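Local coordinates for protein D-galactonate dehydratase family member RspA (Pantoea ananatis, PDB 3T6C) that dehydrates D-gluconate to 2-dehydro-3-deoxy-D-gluconate with low activity in vitro, using one magnesium ion per subunit, at residues E249-P253 with I254-H258. Sequence-based numbering, arbitrary orientation.
Sequences ERITP and INAIH
I251 packs against A256 from the position just before T252, the N-cap residue, where the loop after strand 242-246 of the enolase-type barrel domain enters helix 253-262. The branch CG1–CD1 of I251 reaches over A256, with I251 CD1 3.6 Å from A256 CA and 3.9 Å from A256 CB. With CG1 flanked by both backbone neighbours of CA (chi1 57°), the extended chi2 carries the methyl to the helix.

T252 follows as the cap itself. T252 OG1 accepts a weak, long bond from N255 N (3.4 Å), while T252 O takes the shorter bond from A256 N at 2.9 Å, its donor nearly in line with the C=O (165°). The hydroxyl also lies beside the carboxamide of N255, whose ND2 and the backbone N of T252 both donate to one water, so that the side chain of N255 is tied back to the capping residue. R344 and P293 of a second subunit pack on T252 and N255 respectively.

P253, as first helical residue, has no N-H that would need a partner. P253 O accepts a hydrogen bond from I257 N at 2.9 Å, and I257 CG1 lies 3.3 Å from P253 O.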
ATOM      1  N   GLU A 249     -12.427  -5.788 -25.912  1.00  8.00           N
ATOM      2  CA  GLU A 249     -11.075  -5.151 -25.907  1.00  6.36           C
ATOM      3  C   GLU A 249     -10.852  -4.133 -27.056  1.00  9.99           C
ATOM      4  O   GLU A 249      -9.702  -3.883 -27.409  1.00 11.26           O
ATOM      5  CB  GLU A 249      -9.918  -6.203 -25.873  1.00 10.47           C
ATOM      6  CG  GLU A 249      -9.847  -7.191 -27.096  1.00 11.21           C
ATOM      7  CD  GLU A 249      -8.683  -8.220 -27.051  1.00 11.63           C
ATOM      8  OE1 GLU A 249      -7.924  -8.233 -26.056  1.00 10.52           O
ATOM      9  OE2 GLU A 249      -8.524  -8.971 -28.061  1.00 11.78           O
ATOM     10  N   ARG A 250     -11.929  -3.510 -27.559  1.00  9.92           N
ATOM     11  CA  ARG A 250     -11.823  -2.710 -28.785  1.00  9.45           C
ATOM     12  C   ARG A 250     -11.509  -1.246 -28.562  1.00 13.98           C
ATOM     13  O   ARG A 250     -11.486  -0.478 -29.523  1.00 13.16           O
ATOM     14  CB  ARG A 250     -13.120  -2.826 -29.599  1.00 10.12           C
ATOM     15  CG  ARG A 250     -13.304  -4.172 -30.242  1.00 12.62           C
ATOM     16  CD  ARG A 250     -12.330  -4.348 -31.380  1.00 16.53           C
ATOM     17  NE  ARG A 250     -12.497  -5.620 -32.121  1.00 16.52           N
ATOM     18  CZ  ARG A 250     -12.701  -5.726 -33.429  1.00 16.61           C
ATOM     19  NH1 ARG A 250     -12.831  -4.652 -34.220  1.00 15.16           N
ATOM     20  NH2 ARG A 250     -12.754  -6.950 -33.966  1.00 14.44           N
ATOM     21  N   ILE A 251     -11.272  -0.816 -27.321  1.00  8.69           N
ATOM     22  CA  ILE A 251     -11.033   0.606 -27.048  1.00  8.03           C
ATOM     23  C   ILE A 251      -9.879   0.752 -26.044  1.00  8.98           C
ATOM     24  O   ILE A 251      -9.469  -0.242 -25.411  1.00 11.21           O
ATOM     25  CB  ILE A 251     -12.299   1.323 -26.487  1.00 10.78           C
ATOM     26  CG1 ILE A 251     -12.776   0.627 -25.214  1.00 12.89           C
ATOM     27  CG2 ILE A 251     -13.457   1.267 -27.537  1.00 11.91           C
ATOM     28  CD1 ILE A 251     -14.173   1.137 -24.746  1.00 15.52           C
ATOM     29  N   THR A 252      -9.346   1.950 -25.907  1.00  8.15           N
ATOM     30  CA  THR A 252      -8.263   2.129 -24.930  1.00  8.65           C
ATOM     31  C   THR A 252      -8.784   2.041 -23.496  1.00  9.56           C
ATOM     32  O   THR A 252      -9.981   2.279 -23.259  1.00  9.56           O
ATOM     33  CB  THR A 252      -7.598   3.519 -25.053  1.00  9.96           C
ATOM     34  OG1 THR A 252      -8.547   4.541 -24.765  1.00  9.41           O
ATOM     35  CG2 THR A 252      -6.954   3.715 -26.458  1.00  9.62           C
ATOM     36  N   PRO A 253      -7.916   1.728 -22.518  1.00  7.85           N
ATOM     37  CA  PRO A 253      -8.456   1.555 -21.161  1.00  7.80           C
ATOM     38  C   PRO A 253      -9.183   2.786 -20.603  1.00  8.12           C
ATOM     39  O   PRO A 253     -10.262   2.650 -20.000  1.00  8.82           O
ATOM     40  CB  PRO A 253      -7.206   1.179 -20.330  1.00 10.08           C
ATOM     41  CG  PRO A 253      -6.279   0.435 -21.355  1.00  8.86           C
ATOM     42  CD  PRO A 253      -6.517   1.244 -22.661  1.00 10.21           C
ATOM     43  N   ILE A 254      -8.648   3.981 -20.820  1.00  8.57           N
ATOM     44  CA  ILE A 254      -9.279   5.134 -20.237  1.00  7.85           C
ATOM     45  C   ILE A 254     -10.654   5.329 -20.894  1.00  7.86           C
ATOM     46  O   ILE A 254     -11.636   5.721 -20.240  1.00  8.62           O
ATOM     47  CB  ILE A 254      -8.378   6.363 -20.334  1.00  8.14           C
ATOM     48  CG1 ILE A 254      -8.971   7.547 -19.577  1.00  9.30           C
ATOM     49  CG2 ILE A 254      -8.171   6.745 -21.780  1.00 11.09           C
ATOM     50  CD1 ILE A 254      -9.119   7.335 -18.077  1.00  9.60           C
ATOM     51  N   ASN A 255     -10.750   5.096 -22.211  1.00  8.41           N
ATOM     52  CA  ASN A 255     -12.076   5.187 -22.872  1.00  7.53           C
ATOM     53  C   ASN A 255     -13.042   4.107 -22.398  1.00  9.30           C
ATOM     54  O   ASN A 255     -14.259   4.347 -22.308  1.00 10.07           O
ATOM     55  CB  ASN A 255     -11.959   5.212 -24.393  1.00  7.86           C
ATOM     56  CG  ASN A 255     -11.299   6.490 -24.923  1.00 12.25           C
ATOM     57  OD1 ASN A 255     -11.302   7.549 -24.275  1.00 15.05           O
ATOM     58  ND2 ASN A 255     -10.766   6.401 -26.108  1.00 10.74           N
ATOM     59  N   ALA A 256     -12.514   2.945 -21.984  1.00  7.33           N
ATOM     60  CA  ALA A 256     -13.387   1.938 -21.378  1.00  7.13           C
ATOM     61  C   ALA A 256     -13.876   2.355 -19.995  1.00 10.25           C
ATOM     62  O   ALA A 256     -14.977   2.023 -19.643  1.00 10.32           O
ATOM     63  CB  ALA A 256     -12.644   0.618 -21.240  1.00  7.81           C
ATOM     64  N   ILE A 257     -13.041   3.057 -19.232  1.00  9.32           N
ATOM     65  CA  ILE A 257     -13.454   3.578 -17.926  1.00  9.45           C
ATOM     66  C   ILE A 257     -14.580   4.579 -18.152  1.00 10.32           C
ATOM     67  O   ILE A 257     -15.634   4.487 -17.489  1.00 10.95           O
ATOM     68  CB  ILE A 257     -12.279   4.214 -17.178  1.00  9.41           C
ATOM     69  CG1 ILE A 257     -11.266   3.126 -16.861  1.00  8.60           C
ATOM     70  CG2 ILE A 257     -12.769   4.937 -15.904  1.00 11.31           C
ATOM     71  CD1 ILE A 257      -9.941   3.591 -16.167  1.00  9.33           C
ATOM     72  N   HIS A 258     -14.408   5.518 -19.109  1.00  8.68           N
ATOM     73  CA  HIS A 258     -15.483   6.456 -19.370  1.00 10.95           C
ATOM     74  C   HIS A 258     -16.785   5.717 -19.801  1.00 10.06           C
ATOM     75  O   HIS A 258     -17.883   6.024 -19.306  1.00 11.79           O
ATOM     76  CB  HIS A 258     -15.057   7.434 -20.470  1.00 13.72           C
ATOM     77  CG  HIS A 258     -16.161   8.348 -20.896  1.00 18.50           C
ATOM     78  ND1 HIS A 258     -16.348   9.596 -20.350  1.00 28.05           N
ATOM     79  CD2 HIS A 258     -17.184   8.157 -21.766  1.00 25.20           C
ATOM     80  CE1 HIS A 258     -17.408  10.157 -20.901  1.00 20.09           C
ATOM     81  NE2 HIS A 258     -17.950   9.299 -21.744  1.00 32.52           N
TER
HETATM   82  O   HOH W   1     -10.373   4.044 -27.628  1.00 11.92           O